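Local atomic coordinates of hypothetical glycoside hydrolase (PDB entry 3TAW), a protein that is of unknown function but is probably a carbohydrate-active protein with the five-bladed beta-propeller fold of its clan. Residues Thr183-Asp188 and Pro250-Lys255; Met125-Thr130 and Lys189-Lys194; Gly257-Tyr262 and Ala283-Phe288. All blocks are in the same frame, centred on the assembly; numbering follows the deposited sequence.

Contact 1: Thr183-Asp188 and Pro250-Lys255; sequences TTLKGD and PAILTK
Thr183 and Ile252 form a parallel beta bridge where strand 179-186 runs beside strand 244-254, neighbours in one mixed sheet and probably the inner strands of adjacent blades in a five-bladed beta-propeller. Two backbone bonds define the bridge. Thr183 N donates to Ala251 O at 2.9 Å, and Leu253 N returns a nearly straight bond to Thr183 O at 2.7 Å, arriving almost in line with the C=O bond. The short strand axes diverge by 51°; one threonine hydroxyl reinforces the bridge and that of Thr184 extends the pairing beyond it. Thr183 OG1 lies between its own backbone N and carbonyl carbon (chi1 68°) and donates to Ala251 O over 2.7 Å. This oxygen is therefore gripped by two donors of one residue, N and OG1, which come from opposite faces of its carbonyl plane and should restrict how the peptide can rotate. In the next residue the first torsion is different: Thr184 carries OG1 opposite its backbone N (chi1 -161°), which brings the hydroxyl to Leu253 O at 2.7 Å, only slightly tilted from that carbonyl plane. Carbon contacts lie around the polar core. CG2 of Thr183 meets Pro250 CB at 3.8 Å, the two side chains set at a slant, and Leu253 CB lies 3.4 Å from Thr183 O. In the second shell, the amide of Gln190 donates to Thr183 OG1, so this hydroxyl both gives and receives a bond. Phe356, the C-terminal residue and part of the magnesium site, packs on Thr184 and Ile252. Back at the bridge itself, Ile252 CA directs its hydrogen at Thr183 O, with 3.4 Å between the heavy atoms.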
loop_
_atom_site.group_PDB
_atom_site.type_symbol
_atom_site.label_atom_id
_atom_site.label_comp_id
_atom_site.label_asym_id
_atom_site.label_seq_id
_atom_site.Cartn_x
_atom_site.Cartn_y
_atom_site.Cartn_z
ATOM N N THR A 183 10.113 -4.401 -7.286
ATOM C CA THR A 183 9.684 -5.225 -8.406
ATOM C C THR A 183 10.339 -4.669 -9.669
ATOM O O THR A 183 10.876 -3.559 -9.671
ATOM C CB THR A 183 8.149 -5.178 -8.613
ATOM O OG1 THR A 183 7.753 -3.866 -9.056
ATOM C CG2 THR A 183 7.397 -5.579 -7.329
ATOM N N THR A 184 10.241 -5.428 -10.752
ATOM C CA THR A 184 10.605 -4.932 -12.064
ATOM C C THR A 184 9.714 -5.592 -13.106
ATOM O O THR A 184 9.000 -6.519 -12.767
ATOM C CB THR A 184 12.092 -5.191 -12.374
ATOM O OG1 THR A 184 12.528 -4.329 -13.439
ATOM C CG2 THR A 184 12.344 -6.654 -12.729
ATOM N N LEU A 185 9.744 -5.090 -14.345
ATOM C CA LEU A 185 9.010 -5.728 -15.424
ATOM C C LEU A 185 9.967 -6.498 -16.300
ATOM O O LEU A 185 10.990 -5.965 -16.759
ATOM C CB LEU A 185 8.194 -4.711 -16.226
ATOM C CG LEU A 185 6.808 -4.507 -15.611
ATOM C CD1 LEU A 185 6.895 -3.717 -14.322
ATOM C CD2 LEU A 185 5.798 -3.889 -16.597
ATOM N N LYS A 186 9.660 -7.780 -16.486
ATOM C CA LYS A 186 10.377 -8.617 -17.432
ATOM C C LYS A 186 9.408 -8.858 -18.585
ATOM O O LYS A 186 8.456 -9.630 -18.460
ATOM C CB LYS A 186 10.847 -9.900 -16.753
ATOM C CG LYS A 186 12.063 -9.641 -15.858
ATOM C CD LYS A 186 12.618 -10.886 -15.219
ATOM C CE LYS A 186 13.954 -10.574 -14.530
ATOM N NZ LYS A 186 14.605 -11.778 -13.968
ATOM N N GLY A 187 9.623 -8.125 -19.681
ATOM C CA GLY A 187 8.594 -7.975 -20.702
ATOM C C GLY A 187 7.411 -7.260 -20.058
ATOM O O GLY A 187 7.575 -6.200 -19.447
ATOM N N ASP A 188 6.230 -7.865 -20.120
ATOM C CA ASP A 188 5.031 -7.303 -19.539
ATOM C C ASP A 188 4.739 -7.852 -18.131
ATOM O O ASP A 188 3.694 -7.551 -17.574
ATOM C CB ASP A 188 3.813 -7.519 -20.449
ATOM C CG ASP A 188 3.415 -8.990 -20.583
ATOM O OD1 ASP A 188 4.046 -9.855 -19.953
ATOM O OD2 ASP A 188 2.448 -9.275 -21.319
ATOM N N PRO A 250 4.043 -1.319 -4.466
ATOM C CA PRO A 250 5.401 -1.790 -4.700
ATOM C C PRO A 250 6.227 -0.878 -5.619
ATOM O O PRO A 250 5.687 -0.249 -6.565
ATOM C CB PRO A 250 5.190 -3.171 -5.335
ATOM C CG PRO A 250 3.867 -3.623 -4.768
ATOM C CD PRO A 250 3.048 -2.365 -4.763
ATOM N N ALA A 251 7.513 -0.774 -5.292
ATOM C CA ALA A 251 8.459 0.023 -6.045
ATOM C C ALA A 251 8.809 -0.693 -7.344
ATOM O O ALA A 251 8.696 -1.924 -7.439
ATOM C CB ALA A 251 9.733 0.263 -5.222
ATOM N N ILE A 252 9.258 0.095 -8.324
ATOM C CA ILE A 252 9.553 -0.387 -9.670
ATOM C C ILE A 252 10.983 -0.053 -10.093
ATOM O O ILE A 252 11.329 1.122 -10.258
ATOM C CB ILE A 252 8.582 0.193 -10.716
ATOM C CG1 ILE A 252 7.135 -0.117 -10.319
ATOM C CG2 ILE A 252 8.872 -0.412 -12.082
ATOM C CD1 ILE A 252 6.081 0.400 -11.283
ATOM N N LEU A 253 11.781 -1.098 -10.307
ATOM C CA LEU A 253 13.174 -0.974 -10.736
ATOM C C LEU A 253 13.180 -0.755 -12.237
ATOM O O LEU A 253 12.788 -1.651 -12.981
ATOM C CB LEU A 253 13.945 -2.249 -10.378
ATOM C CG LEU A 253 15.335 -2.482 -10.952
ATOM C CD1 LEU A 253 16.257 -1.387 -10.519
ATOM C CD2 LEU A 253 15.863 -3.890 -10.512
ATOM N N THR A 254 13.610 0.425 -12.673
ATOM C CA THR A 254 13.709 0.749 -14.090
ATOM C C THR A 254 15.171 0.999 -14.414
ATOM O O THR A 254 16.019 1.079 -13.509
ATOM C CB THR A 254 12.879 2.016 -14.466
ATOM O OG1 THR A 254 13.533 3.189 -13.962
ATOM C CG2 THR A 254 11.407 1.969 -13.902
ATOM N N LYS A 255 15.484 1.151 -15.705
ATOM C CA LYS A 255 16.859 1.530 -16.094
ATOM C C LYS A 255 17.306 2.875 -15.525
ATOM O O LYS A 255 18.529 3.136 -15.387
ATOM C CB LYS A 255 16.985 1.573 -17.622
ATOM C CG LYS A 255 16.851 0.221 -18.271
ATOM C CD LYS A 255 17.996 -0.716 -17.934
ATOM C CE LYS A 255 17.735 -2.111 -18.453
ATOM N NZ LYS A 255 18.778 -3.085 -18.020
#

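Contact 2: Met125-Thr130 and Lys189-Lys194; sequences MTEDGT and KQVIAK
Ile192 leans its side chain over the peptide that joins Met125 to Thr126, while its backbone N donates to Met125 O at 2.8 Å. Followed outward, Ile192 CB lies beside Met125 O, and CG1 stays near the same oxygen at 3.6 Å. With CG1 opposite the carbonyl carbon (chi1 -67°), the chain passes across the peptide so that CD1 rests on Met125 C and meets the methyl CG2 of Thr126, both at 3.8 Å. Leu216 packs against both Ile192 and Thr126. One residue earlier, Val191 offers its methyls to Glu127, whose CG touches CG2 of Val191 at 3.8 Å. The carboxylate of Glu127 continues past this contact to a salt bridge with Lys186, and a water ties its OE2 to Ile192 O. A second water joins Ile192 O to Glu127 N, and a third spans Met125 N and Gln190 O; these waters supplement the one direct backbone bond between the hairpin tip and the strand. Met125, a selenomethionine, bends at its last torsion to set CE against the extended Lys189 chain at CE, 3.7 Å away, the two crossing at about a right angle. The segment 125-130 is itself a hairpin tip between strands 117-125 and 131-138, with a type I turn from Thr126 to Gly129 followed by a G1 bulge at Gly129.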
loop_
_atom_site.group_PDB
_atom_site.type_symbol
_atom_site.label_atom_id
_atom_site.label_comp_id
_atom_site.label_asym_id
_atom_site.label_seq_id
_atom_site.Cartn_x
_atom_site.Cartn_y
_atom_site.Cartn_z
HETATM N N MSE A 125 4.390 -10.199 -6.690
HETATM C CA MSE A 125 4.502 -11.624 -7.037
HETATM C C MSE A 125 5.925 -12.009 -7.412
HETATM O O MSE A 125 6.579 -11.281 -8.149
HETATM C CB MSE A 125 3.590 -11.953 -8.218
HETATM C CG MSE A 125 3.426 -13.421 -8.442
HETATM SE SE MSE A 125 2.565 -13.782 -10.175
HETATM C CE MSE A 125 4.075 -13.293 -11.351
ATOM N N THR A 126 6.390 -13.168 -6.948
ATOM C CA THR A 126 7.706 -13.681 -7.358
ATOM C C THR A 126 7.654 -14.268 -8.754
ATOM O O THR A 126 6.570 -14.497 -9.297
ATOM C CB THR A 126 8.238 -14.757 -6.408
ATOM O OG1 THR A 126 7.410 -15.917 -6.491
ATOM C CG2 THR A 126 8.260 -14.239 -4.978
ATOM N N GLU A 127 8.825 -14.488 -9.340
ATOM C CA GLU A 127 8.903 -15.074 -10.666
ATOM C C GLU A 127 8.279 -16.460 -10.684
ATOM O O GLU A 127 7.755 -16.853 -11.710
ATOM C CB GLU A 127 10.350 -15.152 -11.169
ATOM C CG GLU A 127 10.989 -13.809 -11.369
ATOM C CD GLU A 127 12.350 -13.862 -12.026
ATOM O OE1 GLU A 127 12.794 -14.953 -12.413
ATOM O OE2 GLU A 127 12.990 -12.806 -12.161
ATOM N N ASP A 128 8.343 -17.191 -9.573
ATOM C CA ASP A 128 7.755 -18.538 -9.528
ATOM C C ASP A 128 6.288 -18.550 -9.103
ATOM O O ASP A 128 5.714 -19.622 -8.838
ATOM C CB ASP A 128 8.612 -19.500 -8.689
ATOM C CG ASP A 128 8.452 -19.322 -7.194
ATOM O OD1 ASP A 128 7.965 -18.271 -6.725
ATOM O OD2 ASP A 128 8.834 -20.260 -6.451
ATOM N N GLY A 129 5.674 -17.372 -9.058
ATOM C CA GLY A 129 4.223 -17.256 -8.915
ATOM C C GLY A 129 3.692 -17.207 -7.490
ATOM O O GLY A 129 2.490 -17.458 -7.261
ATOM N N THR A 130 4.554 -16.874 -6.533
ATOM C CA THR A 130 4.124 -16.683 -5.155
ATOM C C THR A 130 3.750 -15.219 -4.878
ATOM O O THR A 130 4.548 -14.313 -5.137
ATOM C CB THR A 130 5.193 -17.120 -4.155
ATOM O OG1 THR A 130 5.535 -18.493 -4.399
ATOM C CG2 THR A 130 4.678 -16.932 -2.711
ATOM N N LYS A 189 5.654 -8.650 -17.583
ATOM C CA LYS A 189 5.404 -9.373 -16.337
ATOM C C LYS A 189 6.089 -8.682 -15.156
ATOM O O LYS A 189 7.305 -8.569 -15.125
ATOM C CB LYS A 189 5.897 -10.805 -16.489
ATOM C CG LYS A 189 5.620 -11.695 -15.316
ATOM C CD LYS A 189 6.346 -13.008 -15.487
ATOM C CE LYS A 189 5.929 -14.033 -14.467
ATOM N NZ LYS A 189 6.620 -15.349 -14.856
ATOM N N GLN A 190 5.298 -8.258 -14.178
ATOM C CA GLN A 190 5.817 -7.551 -13.006
ATOM C C GLN A 190 6.106 -8.532 -11.873
ATOM O O GLN A 190 5.199 -9.213 -11.376
ATOM C CB GLN A 190 4.850 -6.474 -12.551
ATOM C CG GLN A 190 5.442 -5.570 -11.450
ATOM C CD GLN A 190 4.643 -4.299 -11.214
ATOM O OE1 GLN A 190 3.540 -4.152 -11.757
ATOM N NE2 GLN A 190 5.194 -3.358 -10.411
ATOM N N VAL A 191 7.389 -8.624 -11.514
ATOM C CA VAL A 191 7.858 -9.584 -10.518
ATOM C C VAL A 191 8.789 -8.949 -9.493
ATOM O O VAL A 191 9.514 -7.985 -9.786
ATOM C CB VAL A 191 8.625 -10.761 -11.185
ATOM C CG1 VAL A 191 7.700 -11.581 -12.104
ATOM C CG2 VAL A 191 9.828 -10.258 -11.989
ATOM N N ILE A 192 8.775 -9.519 -8.295
ATOM C CA ILE A 192 9.709 -9.130 -7.232
ATOM C C ILE A 192 11.152 -9.301 -7.768
ATOM O O ILE A 192 11.472 -10.275 -8.459
ATOM C CB ILE A 192 9.427 -9.926 -5.943
ATOM C CG1 ILE A 192 8.069 -9.533 -5.373
ATOM C CG2 ILE A 192 10.553 -9.730 -4.913
ATOM C CD1 ILE A 192 7.497 -10.551 -4.315
ATOM N N ALA A 193 11.987 -8.292 -7.497
ATOM C CA ALA A 193 13.341 -8.207 -8.026
ATOM C C ALA A 193 14.320 -8.010 -6.902
ATOM O O ALA A 193 14.156 -7.073 -6.096
ATOM C CB ALA A 193 13.438 -7.025 -8.979
ATOM N N LYS A 194 15.359 -8.834 -6.872
ATOM C CA LYS A 194 16.462 -8.623 -5.922
ATOM C C LYS A 194 17.289 -7.419 -6.323
ATOM O O LYS A 194 17.408 -7.098 -7.508
ATOM C CB LYS A 194 17.376 -9.857 -5.867
ATOM C CG LYS A 194 16.710 -11.056 -5.234
ATOM C CD LYS A 194 17.607 -12.289 -5.298
ATOM C CE LYS A 194 17.042 -13.445 -4.482
ATOM N NZ LYS A 194 18.002 -14.593 -4.538
HETATM O O HOH W 1 4.575 -8.275 -8.760
HETATM O O HOH W 2 10.872 -12.977 -7.880
HETATM O O HOH W 3 13.203 -10.763 -10.614
HETATM O O HOH W 4 4.668 -16.876 -12.787
#

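Contact 3: Gly257-Tyr262 and Ala283-Phe288; sequences GIVLLY and AGQALF
Ile258, Leu260 and Tyr262 pair with Phe288, Ala286 and Gly284 through six backbone hydrogen bonds, so strands 257-265 and 281-288 run antiparallel as neighbours in one sheet of the probable propeller. Between these hydrogen-bonded pairs lie the non-hydrogen-bonded pairs Val259 with Leu287 and Leu261 with Gln285. On their face, CG2 of Val259 touches CD1 of Leu287 at 3.7 Å. Leu261 and Gln285 run alongside each other, with Leu261 CD1 against the amide carbon CD of Gln285 at 3.5 Å; the amide nitrogen donates to Leu14 O. On the other face, Leu260 CD2 meets the edge of the Phe288 ring at CE2, 4.1 Å away, and Tyr202 stacks on that ring. Tyr262 has CG between its backbone N and carbonyl carbon (chi1 74°), which turns the ring back over the partner strand: Gly284 CA sits off-centre over one ring face, while Ala286 N lies at the edge. Asp241 bonds the phenol oxygen, and a water donates to Tyr262 OH while accepting from Gln285 N at 3.1 Å.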
loop_
_atom_site.group_PDB
_atom_site.type_symbol
_atom_site.label_atom_id
_atom_site.label_comp_id
_atom_site.label_asym_id
_atom_site.label_seq_id
_atom_site.Cartn_x
_atom_site.Cartn_y
_atom_site.Cartn_z
ATOM N N GLY A 257 16.375 4.096 -12.508
ATOM C CA GLY A 257 16.350 4.062 -11.053
ATOM C C GLY A 257 15.148 3.309 -10.526
ATOM O O GLY A 257 14.286 2.847 -11.314
ATOM N N ILE A 258 15.075 3.196 -9.204
ATOM C CA ILE A 258 13.952 2.529 -8.553
ATOM C C ILE A 258 12.907 3.588 -8.241
ATOM O O ILE A 258 13.173 4.539 -7.507
ATOM C CB ILE A 258 14.379 1.767 -7.295
ATOM C CG1 ILE A 258 15.430 0.700 -7.628
ATOM C CG2 ILE A 258 13.155 1.125 -6.617
ATOM C CD1 ILE A 258 16.209 0.179 -6.417
ATOM N N VAL A 259 11.734 3.446 -8.841
ATOM C CA VAL A 259 10.660 4.408 -8.684
ATOM C C VAL A 259 9.778 3.994 -7.508
ATOM O O VAL A 259 9.280 2.875 -7.475
ATOM C CB VAL A 259 9.799 4.501 -9.967
ATOM C CG1 VAL A 259 8.683 5.526 -9.782
ATOM C CG2 VAL A 259 10.681 4.869 -11.181
ATOM N N LEU A 260 9.590 4.911 -6.557
ATOM C CA LEU A 260 8.727 4.685 -5.405
ATOM C C LEU A 260 7.587 5.685 -5.402
ATOM O O LEU A 260 7.817 6.881 -5.283
ATOM C CB LEU A 260 9.524 4.801 -4.104
ATOM C CG LEU A 260 8.750 4.703 -2.789
ATOM C CD1 LEU A 260 8.182 3.258 -2.619
ATOM C CD2 LEU A 260 9.603 5.171 -1.542
ATOM N N LEU A 261 6.359 5.195 -5.566
ATOM C CA LEU A 261 5.178 6.002 -5.359
ATOM C C LEU A 261 4.872 6.016 -3.860
ATOM O O LEU A 261 4.909 4.983 -3.189
ATOM C CB LEU A 261 3.982 5.448 -6.143
ATOM C CG LEU A 261 3.827 5.845 -7.614
ATOM C CD1 LEU A 261 5.044 5.449 -8.477
ATOM C CD2 LEU A 261 2.556 5.270 -8.257
ATOM N N TYR A 262 4.586 7.200 -3.337
ATOM C CA TYR A 262 4.324 7.349 -1.902
ATOM C C TYR A 262 3.285 8.433 -1.670
ATOM O O TYR A 262 2.911 9.170 -2.594
ATOM C CB TYR A 262 5.641 7.596 -1.154
ATOM C CG TYR A 262 6.237 8.971 -1.335
ATOM C CD1 TYR A 262 7.095 9.253 -2.405
ATOM C CD2 TYR A 262 5.961 10.005 -0.436
ATOM C CE1 TYR A 262 7.634 10.491 -2.568
ATOM C CE2 TYR A 262 6.515 11.262 -0.596
ATOM C CZ TYR A 262 7.354 11.503 -1.667
ATOM O OH TYR A 262 7.910 12.734 -1.849
ATOM N N ALA A 283 -0.258 12.310 -3.595
ATOM C CA ALA A 283 0.730 11.301 -3.901
ATOM C C ALA A 283 1.952 11.869 -4.617
ATOM O O ALA A 283 1.818 12.640 -5.544
ATOM C CB ALA A 283 0.068 10.165 -4.744
ATOM N N GLY A 284 3.132 11.428 -4.187
ATOM C CA GLY A 284 4.410 11.827 -4.782
ATOM C C GLY A 284 5.198 10.636 -5.308
ATOM O O GLY A 284 4.743 9.495 -5.269
ATOM N N GLN A 285 6.385 10.914 -5.835
ATOM C CA GLN A 285 7.287 9.858 -6.295
ATOM C C GLN A 285 8.719 10.190 -5.976
ATOM O O GLN A 285 9.125 11.342 -6.029
ATOM C CB GLN A 285 7.138 9.584 -7.808
ATOM C CG GLN A 285 5.709 9.165 -8.178
ATOM C CD GLN A 285 5.550 8.740 -9.602
ATOM O OE1 GLN A 285 6.519 8.338 -10.267
ATOM N NE2 GLN A 285 4.303 8.770 -10.078
ATOM N N ALA A 286 9.471 9.164 -5.609
ATOM C CA ALA A 286 10.907 9.266 -5.411
ATOM C C ALA A 286 11.616 8.294 -6.341
ATOM O O ALA A 286 11.021 7.322 -6.802
ATOM C CB ALA A 286 11.276 8.976 -3.967
ATOM N N LEU A 287 12.899 8.549 -6.563
ATOM C CA LEU A 287 13.749 7.749 -7.427
ATOM C C LEU A 287 15.021 7.425 -6.671
ATOM O O LEU A 287 15.675 8.327 -6.133
ATOM C CB LEU A 287 14.097 8.528 -8.690
ATOM C CG LEU A 287 14.821 7.775 -9.799
ATOM C CD1 LEU A 287 13.827 6.737 -10.386
ATOM C CD2 LEU A 287 15.359 8.745 -10.869
ATOM N N PHE A 288 15.376 6.141 -6.618
ATOM C CA PHE A 288 16.614 5.713 -5.986
ATOM C C PHE A 288 17.546 5.062 -6.993
ATOM O O PHE A 288 17.123 4.538 -8.029
ATOM C CB PHE A 288 16.332 4.706 -4.862
ATOM C CG PHE A 288 15.583 5.294 -3.698
ATOM C CD1 PHE A 288 16.260 5.879 -2.665
ATOM C CD2 PHE A 288 14.186 5.289 -3.665
ATOM C CE1 PHE A 288 15.572 6.441 -1.595
ATOM C CE2 PHE A 288 13.500 5.852 -2.586
ATOM C CZ PHE A 288 14.205 6.427 -1.568
HETATM O O HOH W 5 7.308 13.525 -4.518
#

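In the fold
From the N terminus, the chain first passes the hairpin tip 125-130, whose partner in contact 2, strand 189-192, comes later in the chain. Before that closure the chain has already laid down 183-188, the first half of contact 1, so contacts 1 and 2 cross. They are joined by the antiparallel pairing of strands 179-186 and 189-192. Contact 1 closes at 250-255, and contact 3 follows in series, opening at 257 and closing at 283-288. Together they link the sheet starting with strand 117-125 to strand 189-192, through its pairing with 179-186 to strand 244-254, and outward to strands 257-265 and 281-288.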